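PDB 6W5E: BSU-2 beta-lactamase from Bacillus subtilis, which probably hydrolyses the beta-lactam ring of penicillin-type antibiotics as a class D serine beta-lactamase. Local coordinates for residues R67-Q72 with S171-E176; Y128-A133 with I159-L164; Y150-I155 with S166-S171. All blocks are in the same frame, centred on the assembly; numbering follows the deposited sequence.

Contact 1. Residues R67-Q72 with S171-E176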
loop_
_atom_site.group_PDB
_atom_site.type_symbol
_atom_site.label_atom_id
_atom_site.label_comp_id
_atom_site.label_asym_id
_atom_site.label_seq_id
_atom_site.Cartn_x
_atom_site.Cartn_y
_atom_site.Cartn_z
ATOM N N ARG A 67 6.159 0.390 17.450
ATOM C CA ARG A 67 6.292 -0.242 16.145
ATOM C C ARG A 67 5.836 0.686 15.026
ATOM O O ARG A 67 6.399 0.652 13.924
ATOM C CB ARG A 67 5.544 -1.576 16.115
ATOM C CG ARG A 67 5.874 -2.383 14.881
ATOM C CD ARG A 67 5.317 -3.786 14.910
ATOM N NE ARG A 67 5.526 -4.417 13.615
ATOM C CZ ARG A 67 6.439 -5.350 13.363
ATOM N NH1 ARG A 67 7.241 -5.790 14.324
ATOM N NH2 ARG A 67 6.548 -5.836 12.141
ATOM N N ALA A 68 4.842 1.535 15.294
ATOM C CA ALA A 68 4.368 2.475 14.288
ATOM C C ALA A 68 5.465 3.427 13.841
ATOM O O ALA A 68 5.421 3.926 12.710
ATOM C CB ALA A 68 3.164 3.256 14.816
ATOM N N ASN A 69 6.463 3.663 14.688
ATOM C CA ASN A 69 7.545 4.583 14.378
ATOM C C ASN A 69 8.793 3.895 13.842
ATOM O O ASN A 69 9.775 4.576 13.546
ATOM C CB ASN A 69 7.888 5.423 15.613
ATOM C CG ASN A 69 6.969 6.611 15.765
ATOM O OD1 ASN A 69 6.786 7.387 14.825
ATOM N ND2 ASN A 69 6.345 6.737 16.930
ATOM N N GLN A 70 8.784 2.570 13.698
ATOM C CA GLN A 70 9.956 1.844 13.223
ATOM C C GLN A 70 9.912 1.732 11.705
ATOM O O GLN A 70 8.969 1.154 11.145
ATOM C CB GLN A 70 10.021 0.451 13.838
ATOM C CG GLN A 70 10.268 0.461 15.322
ATOM C CD GLN A 70 11.624 1.039 15.697
ATOM O OE1 GLN A 70 12.615 0.871 14.975
ATOM N NE2 GLN A 70 11.679 1.716 16.837
ATOM N N ARG A 71 10.940 2.260 11.044
ATOM C CA ARG A 71 11.022 2.150 9.595
ATOM C C ARG A 71 11.284 0.708 9.194
ATOM O O ARG A 71 12.136 0.032 9.776
ATOM C CB ARG A 71 12.121 3.054 9.050
ATOM C CG ARG A 71 11.758 4.514 9.080
ATOM C CD ARG A 71 12.793 5.332 8.359
ATOM N NE ARG A 71 12.289 6.674 8.102
ATOM C CZ ARG A 71 13.060 7.720 7.836
ATOM N NH1 ARG A 71 14.388 7.589 7.799
ATOM N NH2 ARG A 71 12.501 8.897 7.610
ATOM N N GLN A 72 10.542 0.235 8.196
ATOM C CA GLN A 72 10.641 -1.140 7.738
ATOM C C GLN A 72 10.598 -1.150 6.218
ATOM O O GLN A 72 10.141 -0.195 5.589
ATOM C CB GLN A 72 9.517 -1.988 8.347
ATOM C CG GLN A 72 9.621 -2.088 9.866
ATOM C CD GLN A 72 8.381 -2.657 10.490
ATOM O OE1 GLN A 72 8.064 -3.830 10.296
ATOM N NE2 GLN A 72 7.663 -1.829 11.251
ATOM N N SER A 171 8.382 4.057 7.923
ATOM C CA SER A 171 7.644 3.611 9.097
ATOM C C SER A 171 6.158 3.514 8.774
ATOM O O SER A 171 5.673 4.151 7.830
ATOM C CB SER A 171 7.852 4.570 10.265
ATOM O OG SER A 171 7.077 5.740 10.090
ATOM N N PRO A 172 5.407 2.724 9.545
ATOM C CA PRO A 172 3.951 2.703 9.349
ATOM C C PRO A 172 3.308 4.081 9.434
ATOM O O PRO A 172 2.414 4.387 8.632
ATOM C CB PRO A 172 3.478 1.731 10.433
ATOM C CG PRO A 172 4.618 0.758 10.546
ATOM C CD PRO A 172 5.862 1.612 10.402
ATOM N N LEU A 173 3.768 4.943 10.346
ATOM C CA LEU A 173 3.218 6.294 10.414
ATOM C C LEU A 173 3.567 7.103 9.168
ATOM O O LEU A 173 2.740 7.885 8.683
ATOM C CB LEU A 173 3.684 7.001 11.688
ATOM C CG LEU A 173 2.826 6.666 12.910
ATOM C CD1 LEU A 173 3.502 7.083 14.214
ATOM C CD2 LEU A 173 1.439 7.293 12.774
ATOM N N GLU A 174 4.778 6.922 8.625
ATOM C CA GLU A 174 5.140 7.609 7.386
ATOM C C GLU A 174 4.301 7.113 6.212
ATOM O O GLU A 174 3.934 7.899 5.325
ATOM C CB GLU A 174 6.636 7.441 7.099
ATOM C CG GLU A 174 7.535 8.274 8.009
ATOM C CD GLU A 174 9.014 7.976 7.844
ATOM O OE1 GLU A 174 9.385 6.798 7.645
ATOM O OE2 GLU A 174 9.814 8.938 7.911
ATOM N N GLN A 175 3.993 5.814 6.186
ATOM C CA GLN A 175 3.070 5.293 5.181
ATOM C C GLN A 175 1.701 5.950 5.313
ATOM O O GLN A 175 1.087 6.317 4.302
ATOM C CB GLN A 175 2.949 3.779 5.316
ATOM C CG GLN A 175 4.152 3.003 4.793
ATOM C CD GLN A 175 3.837 2.189 3.545
ATOM O OE1 GLN A 175 3.062 2.611 2.696
ATOM N NE2 GLN A 175 4.445 1.021 3.432
ATOM N N GLU A 176 1.206 6.107 6.549
ATOM C CA GLU A 176 -0.084 6.764 6.750
ATOM C C GLU A 176 -0.071 8.174 6.183
ATOM O O GLU A 176 -1.035 8.604 5.542
ATOM C CB GLU A 176 -0.462 6.806 8.234
ATOM C CG GLU A 176 -1.904 7.307 8.491
ATOM C CD GLU A 176 -2.105 8.834 8.321
ATOM O OE1 GLU A 176 -1.136 9.600 8.506
ATOM O OE2 GLU A 176 -3.233 9.281 7.997
HETATM O O HOH W 1 7.635 7.472 12.073
#

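Contact 2. Residues Y128-A133 with I159-L164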
loop_
_atom_site.group_PDB
_atom_site.type_symbol
_atom_site.label_atom_id
_atom_site.label_comp_id
_atom_site.label_asym_id
_atom_site.label_seq_id
_atom_site.Cartn_x
_atom_site.Cartn_y
_atom_site.Cartn_z
ATOM N N TYR A 128 6.691 -7.238 -13.122
ATOM C CA TYR A 128 6.154 -6.132 -13.907
ATOM C C TYR A 128 6.651 -4.800 -13.356
ATOM O O TYR A 128 7.098 -3.922 -14.107
ATOM C CB TYR A 128 4.619 -6.186 -13.883
ATOM C CG TYR A 128 3.980 -5.113 -14.740
ATOM C CD1 TYR A 128 3.975 -3.772 -14.332
ATOM C CD2 TYR A 128 3.393 -5.430 -15.961
ATOM C CE1 TYR A 128 3.441 -2.789 -15.122
ATOM C CE2 TYR A 128 2.830 -4.447 -16.754
ATOM C CZ TYR A 128 2.861 -3.131 -16.322
ATOM O OH TYR A 128 2.339 -2.138 -17.104
ATOM N N TYR A 129 6.564 -4.629 -12.034
ATOM C CA TYR A 129 6.955 -3.365 -11.422
ATOM C C TYR A 129 8.466 -3.173 -11.419
ATOM O O TYR A 129 8.932 -2.029 -11.372
ATOM C CB TYR A 129 6.320 -3.231 -10.032
ATOM C CG TYR A 129 4.883 -2.747 -10.127
ATOM C CD1 TYR A 129 3.867 -3.582 -10.590
ATOM C CD2 TYR A 129 4.557 -1.432 -9.823
ATOM C CE1 TYR A 129 2.556 -3.122 -10.694
ATOM C CE2 TYR A 129 3.257 -0.974 -9.918
ATOM C CZ TYR A 129 2.267 -1.814 -10.371
ATOM O OH TYR A 129 0.986 -1.327 -10.472
ATOM N N GLN A 130 9.238 -4.260 -11.486
ATOM C CA GLN A 130 10.679 -4.123 -11.676
ATOM C C GLN A 130 10.990 -3.533 -13.049
ATOM O O GLN A 130 11.842 -2.645 -13.172
ATOM C CB GLN A 130 11.365 -5.475 -11.471
ATOM C CG GLN A 130 11.371 -5.909 -10.014
ATOM C CD GLN A 130 11.936 -7.302 -9.821
ATOM O OE1 GLN A 130 11.564 -8.238 -10.528
ATOM N NE2 GLN A 130 12.826 -7.447 -8.847
ATOM N N ALA A 131 10.292 -3.991 -14.095
ATOM C CA ALA A 131 10.467 -3.384 -15.415
ATOM C C ALA A 131 10.070 -1.911 -15.406
ATOM O O ALA A 131 10.764 -1.067 -15.992
ATOM C CB ALA A 131 9.659 -4.160 -16.449
ATOM N N LEU A 132 8.963 -1.581 -14.736
ATOM C CA LEU A 132 8.549 -0.187 -14.626
ATOM C C LEU A 132 9.611 0.650 -13.920
ATOM O O LEU A 132 9.969 1.736 -14.382
ATOM C CB LEU A 132 7.222 -0.104 -13.880
ATOM C CG LEU A 132 6.740 1.302 -13.532
ATOM C CD1 LEU A 132 6.691 2.197 -14.763
ATOM C CD2 LEU A 132 5.369 1.230 -12.863
ATOM N N ALA A 133 10.122 0.164 -12.786
ATOM C CA ALA A 133 11.141 0.914 -12.054
ATOM C C ALA A 133 12.371 1.171 -12.920
ATOM O O ALA A 133 12.937 2.274 -12.895
ATOM C CB ALA A 133 11.538 0.156 -10.790
ATOM N N ILE A 159 17.879 -0.243 -8.671
ATOM C CA ILE A 159 16.673 0.371 -9.220
ATOM C C ILE A 159 15.480 -0.582 -9.222
ATOM O O ILE A 159 14.331 -0.137 -9.112
ATOM C CB ILE A 159 16.954 0.967 -10.617
ATOM C CG1 ILE A 159 15.747 1.751 -11.130
ATOM C CG2 ILE A 159 17.343 -0.133 -11.606
ATOM C CD1 ILE A 159 15.302 2.886 -10.234
ATOM N N ASP A 160 15.714 -1.892 -9.355
ATOM C CA ASP A 160 14.622 -2.863 -9.359
ATOM C C ASP A 160 14.628 -3.784 -8.141
ATOM O O ASP A 160 13.958 -4.823 -8.148
ATOM C CB ASP A 160 14.555 -3.654 -10.669
ATOM C CG ASP A 160 15.853 -4.337 -11.015
ATOM O OD1 ASP A 160 16.720 -4.501 -10.134
ATOM O OD2 ASP A 160 16.005 -4.701 -12.199
ATOM N N GLN A 161 15.351 -3.417 -7.088
ATOM C CA GLN A 161 15.390 -4.213 -5.866
ATOM C C GLN A 161 15.102 -3.413 -4.601
ATOM O O GLN A 161 14.763 -4.016 -3.578
ATOM C CB GLN A 161 16.767 -4.894 -5.727
ATOM C CG GLN A 161 16.915 -5.890 -4.572
ATOM C CD GLN A 161 15.991 -7.087 -4.703
ATOM O OE1 GLN A 161 15.834 -7.641 -5.789
ATOM N NE2 GLN A 161 15.376 -7.494 -3.592
ATOM N N PHE A 162 15.182 -2.082 -4.641
ATOM C CA PHE A 162 15.338 -1.311 -3.405
ATOM C C PHE A 162 14.162 -1.416 -2.449
ATOM O O PHE A 162 14.348 -1.171 -1.254
ATOM C CB PHE A 162 15.649 0.161 -3.693
ATOM C CG PHE A 162 14.550 0.901 -4.425
ATOM C CD1 PHE A 162 13.457 1.412 -3.745
ATOM C CD2 PHE A 162 14.629 1.110 -5.795
ATOM C CE1 PHE A 162 12.460 2.094 -4.415
ATOM C CE2 PHE A 162 13.635 1.802 -6.472
ATOM C CZ PHE A 162 12.547 2.293 -5.777
ATOM N N TRP A 163 12.966 -1.747 -2.930
ATOM C CA TRP A 163 11.794 -1.820 -2.058
ATOM C C TRP A 163 11.542 -3.220 -1.517
ATOM O O TRP A 163 10.574 -3.414 -0.763
ATOM C CB TRP A 163 10.538 -1.306 -2.775
ATOM C CG TRP A 163 10.085 -2.137 -3.946
ATOM C CD1 TRP A 163 9.141 -3.128 -3.938
ATOM C CD2 TRP A 163 10.517 -2.010 -5.303
ATOM N NE1 TRP A 163 8.977 -3.638 -5.198
ATOM C CE2 TRP A 163 9.806 -2.966 -6.061
ATOM C CE3 TRP A 163 11.435 -1.183 -5.951
ATOM C CZ2 TRP A 163 9.993 -3.120 -7.436
ATOM C CZ3 TRP A 163 11.619 -1.336 -7.316
ATOM C CH2 TRP A 163 10.901 -2.296 -8.043
ATOM N N LEU A 164 12.385 -4.184 -1.879
ATOM C CA LEU A 164 12.184 -5.597 -1.568
ATOM C C LEU A 164 13.271 -6.045 -0.600
ATOM O O LEU A 164 14.362 -6.443 -1.024
ATOM C CB LEU A 164 12.231 -6.425 -2.847
ATOM C CG LEU A 164 11.172 -6.055 -3.885
ATOM C CD1 LEU A 164 11.573 -6.601 -5.243
ATOM C CD2 LEU A 164 9.825 -6.591 -3.460
#

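Contact 3. Residues Y150-I155 with S166-S171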
loop_
_atom_site.group_PDB
_atom_site.type_symbol
_atom_site.label_atom_id
_atom_site.label_comp_id
_atom_site.label_asym_id
_atom_site.label_seq_id
_atom_site.Cartn_x
_atom_site.Cartn_y
_atom_site.Cartn_z
ATOM N N TYR A 150 9.303 9.880 1.186
ATOM C CA TYR A 150 9.020 8.454 1.326
ATOM C C TYR A 150 10.107 7.774 2.157
ATOM O O TYR A 150 11.079 7.235 1.630
ATOM C CB TYR A 150 8.833 7.805 -0.042
ATOM C CG TYR A 150 8.129 6.476 0.065
ATOM C CD1 TYR A 150 8.850 5.303 0.250
ATOM C CD2 TYR A 150 6.744 6.395 0.013
ATOM C CE1 TYR A 150 8.217 4.084 0.362
ATOM C CE2 TYR A 150 6.098 5.173 0.136
ATOM C CZ TYR A 150 6.843 4.025 0.310
ATOM O OH TYR A 150 6.219 2.805 0.414
ATOM N N GLY A 151 9.921 7.775 3.477
ATOM C CA GLY A 151 10.816 7.038 4.362
ATOM C C GLY A 151 12.247 7.538 4.295
ATOM O O GLY A 151 12.510 8.740 4.180
ATOM N N ASN A 152 13.197 6.603 4.356
ATOM C CA ASN A 152 14.601 6.989 4.272
ATOM C C ASN A 152 15.043 7.304 2.848
ATOM O O ASN A 152 16.195 7.704 2.653
ATOM C CB ASN A 152 15.519 5.939 4.921
ATOM C CG ASN A 152 15.676 4.663 4.087
ATOM O OD1 ASN A 152 14.990 4.452 3.084
ATOM N ND2 ASN A 152 16.591 3.800 4.512
ATOM N N GLU A 153 14.168 7.117 1.854
ATOM C CA GLU A 153 14.434 7.466 0.458
ATOM C C GLU A 153 15.669 6.769 -0.113
ATOM O O GLU A 153 16.226 7.221 -1.115
ATOM C CB GLU A 153 14.501 8.989 0.254
ATOM C CG GLU A 153 13.341 9.737 0.909
ATOM C CD GLU A 153 13.447 11.241 0.762
ATOM O OE1 GLU A 153 14.253 11.700 -0.080
ATOM O OE2 GLU A 153 12.720 11.962 1.481
ATOM N N ASP A 154 16.099 5.660 0.483
ATOM C CA ASP A 154 17.364 5.025 0.121
ATOM C C ASP A 154 17.110 3.973 -0.959
ATOM O O ASP A 154 16.549 2.909 -0.679
ATOM C CB ASP A 154 18.000 4.404 1.363
ATOM C CG ASP A 154 19.415 3.926 1.115
ATOM O OD1 ASP A 154 19.776 3.702 -0.062
ATOM O OD2 ASP A 154 20.155 3.748 2.105
ATOM N N ILE A 155 17.553 4.258 -2.185
ATOM C CA ILE A 155 17.380 3.344 -3.310
ATOM C C ILE A 155 18.691 2.664 -3.707
ATOM O O ILE A 155 18.788 2.089 -4.789
ATOM C CB ILE A 155 16.666 4.003 -4.506
ATOM C CG1 ILE A 155 17.498 5.133 -5.123
ATOM C CG2 ILE A 155 15.313 4.552 -4.078
ATOM C CD1 ILE A 155 16.948 5.661 -6.469
ATOM N N SER A 166 15.351 -4.621 1.266
ATOM C CA SER A 166 16.590 -4.018 0.794
ATOM C C SER A 166 16.816 -2.678 1.485
ATOM O O SER A 166 16.612 -2.555 2.696
ATOM C CB SER A 166 16.538 -3.875 -0.735
ATOM O OG SER A 166 17.735 -3.363 -1.306
ATOM N N SER A 167 17.222 -1.665 0.725
ATOM C CA SER A 167 17.718 -0.418 1.300
ATOM C C SER A 167 16.614 0.531 1.739
ATOM O O SER A 167 16.793 1.271 2.713
ATOM C CB SER A 167 18.651 0.276 0.304
ATOM O OG SER A 167 17.958 0.613 -0.893
ATOM N N LEU A 168 15.488 0.551 1.037
ATOM C CA LEU A 168 14.447 1.524 1.342
ATOM C C LEU A 168 13.633 1.075 2.551
ATOM O O LEU A 168 13.233 -0.090 2.647
ATOM C CB LEU A 168 13.523 1.685 0.138
ATOM C CG LEU A 168 12.342 2.645 0.294
ATOM C CD1 LEU A 168 12.806 4.064 0.553
ATOM C CD2 LEU A 168 11.465 2.573 -0.937
ATOM N N THR A 169 13.407 1.997 3.486
ATOM C CA THR A 169 12.567 1.733 4.643
ATOM C C THR A 169 11.624 2.906 4.872
ATOM O O THR A 169 11.913 4.043 4.493
ATOM C CB THR A 169 13.406 1.498 5.907
ATOM O OG1 THR A 169 14.074 2.713 6.253
ATOM C CG2 THR A 169 14.433 0.388 5.684
ATOM N N ILE A 170 10.492 2.616 5.503
ATOM C CA ILE A 170 9.485 3.628 5.800
ATOM C C ILE A 170 8.700 3.145 7.011
ATOM O O ILE A 170 8.418 1.949 7.142
ATOM C CB ILE A 170 8.581 3.884 4.570
ATOM C CG1 ILE A 170 7.610 5.041 4.836
ATOM C CG2 ILE A 170 7.862 2.600 4.143
ATOM C CD1 ILE A 170 6.796 5.448 3.636
ATOM N N SER A 171 8.382 4.057 7.923
ATOM C CA SER A 171 7.644 3.611 9.097
ATOM C C SER A 171 6.158 3.514 8.774
ATOM O O SER A 171 5.673 4.151 7.830
ATOM C CB SER A 171 7.852 4.570 10.265
ATOM O OG SER A 171 7.077 5.740 10.090
#

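Contact 1. Residues R67-Q72 with S171-E176
R71 and E174 meet as two flat groups lying nearly in one plane, 20° apart, the guanidinium presenting its NE side to the carboxylate. NE of R71 reaches OE1 of E174 at 2.9 Å and NH2 of R71 reaches OE2 of E174 at 2.7 Å, each oxygen using its syn lone pair. R71 gets there because CG stands anti to its carbonyl carbon (chi1 -73°) and the chain runs extended as far as NE. The anti lone pair of E174 OE1 is also taken: S171 N donates to it at 2.9 Å. In return OG of S171 accepts from E174 N at 3.0 Å, and this reciprocal pair is a capping box at the start of helix 172-184, with S171 as N-cap. Serine suits the place because its short hydroxyl reaches forward to the N-H of E174; a water also joins OG to OD1 of N69. P172 has no N-H to donate, which costs nothing in the first turn, where backbone N-H groups lack acceptors within the helix; CD of P172 lies against the carbonyl oxygens of A68 and Q70, 3.2 Å from Q70 O. L173 N donates to A68 O at 3.1 Å. L173 directs its branched end at the small A68, CD1 of L173 lying 3.9 Å from A68 CB and passing obliquely by the N69 amide. T49, I51 and W226 of the large sheet pack against P172.

Contact 2. Residues Y128-A133 with I159-L164
A single hydrogen bond crosses between Q130 and D160: NE2 of Q130 donates to the backbone O of D160 at 2.9 Å, with an N-H...O angle of 150°. The donor arrives nearly along the C=O axis, and the acceptor is tilted 18° from the plane of the glutamine amide. Glutamine has the length for this, since its chain is extended beyond CG and carries the amide past CB of D160. The carboxylate of D160 is occupied separately, OD2 forming a salt bridge with R134 of the same helix as A133.

The rest is van der Waals packing. CB of Q130 lies 3.8 Å from CB of D160, and NE2 of Q130 is 3.9 Å from CD1 of L164. A133 is small enough to let the loop come close: its CB sits 3.3 Å from I159 O, a buried carbonyl with no hydrogen-bond partner, and 3.7 Å from CH2 of W163. I159 lays CG1 beside A133 O. The indole meets the helix obliquely with its six-membered ring, CZ2 of W163 being 4.0 Å from CG of Q130. CG of L164 covers one face of the indole toward the rim, within a type I turn from Q161 to L164.

The pyrrole N-H of W163 is turned the other way, into the active site, where NE1 makes a hydrogen bond to the carboxylated lysine at position 79, the modified residue characteristic of class D enzymes. Helix 126-136 backs the loop that carries W163, while N82 of helix 81-88 touches the indole and M141 of helix 138-147 packs on A133 and F162.

Contact 3. Residues Y150-I155 with S166-S171
The phenol ring of Y150 has the CD1 methyl of I170 over the centre of one face, a CH-pi contact 3.5 Å from the ring centroid and 9° off its normal. L168 approaches the same ring obliquely, CD2 of L168 being 3.8 Å from CE1 of Y150, and F78 meets it edge-to-face. Isoleucine suits this work: CG1 anti to its backbone N (chi1 -175°) and a straight chain beyond carry the methyl over the ring.

The amide of N152 is the second flat group. ND2 of N152 donates in its own plane to S167 O at 3.1 Å, while OD1 of N152 receives T169 N at 2.9 Å and D154 N from opposite faces, the latter closing an Asx turn. N152 N returns a bond to T169 O, so one asparagine clips the two segments together at three points. G151 has positive phi in a type II' turn and lays its CA 3.2 Å from T169 O, where a side chain would clash. OG of S167 donates to D154 O.

Both segments belong to the connection between helices 138-147 and 172-184: L145 of the first packs on Y150 and I155, and Q175 of the second touches Y150 and I170.

In the fold
Followed from the N terminus, the chain leaves helix 65-68 through 67-72, passes the modified lysine at position 79, and runs through helices 81-88 and 117-122 to helix 126-136. Contact 1 closes the longest loop, joining the turn after helix 65-68 to the start of helix 172-184. Contacts 2 and 3 both fall within it. They cross, since 150-155 lies between 128-133 and 159-164, and 166-171 follows. Contact 2 ties the connection between helices 138-147 and 172-184 to helix 126-136, and contact 3 binds that connection to itself. S171 belongs to contacts 1 and 3, which also meet through Q72 O and I170 N, while F162 O and L168 N link contacts 2 and 3.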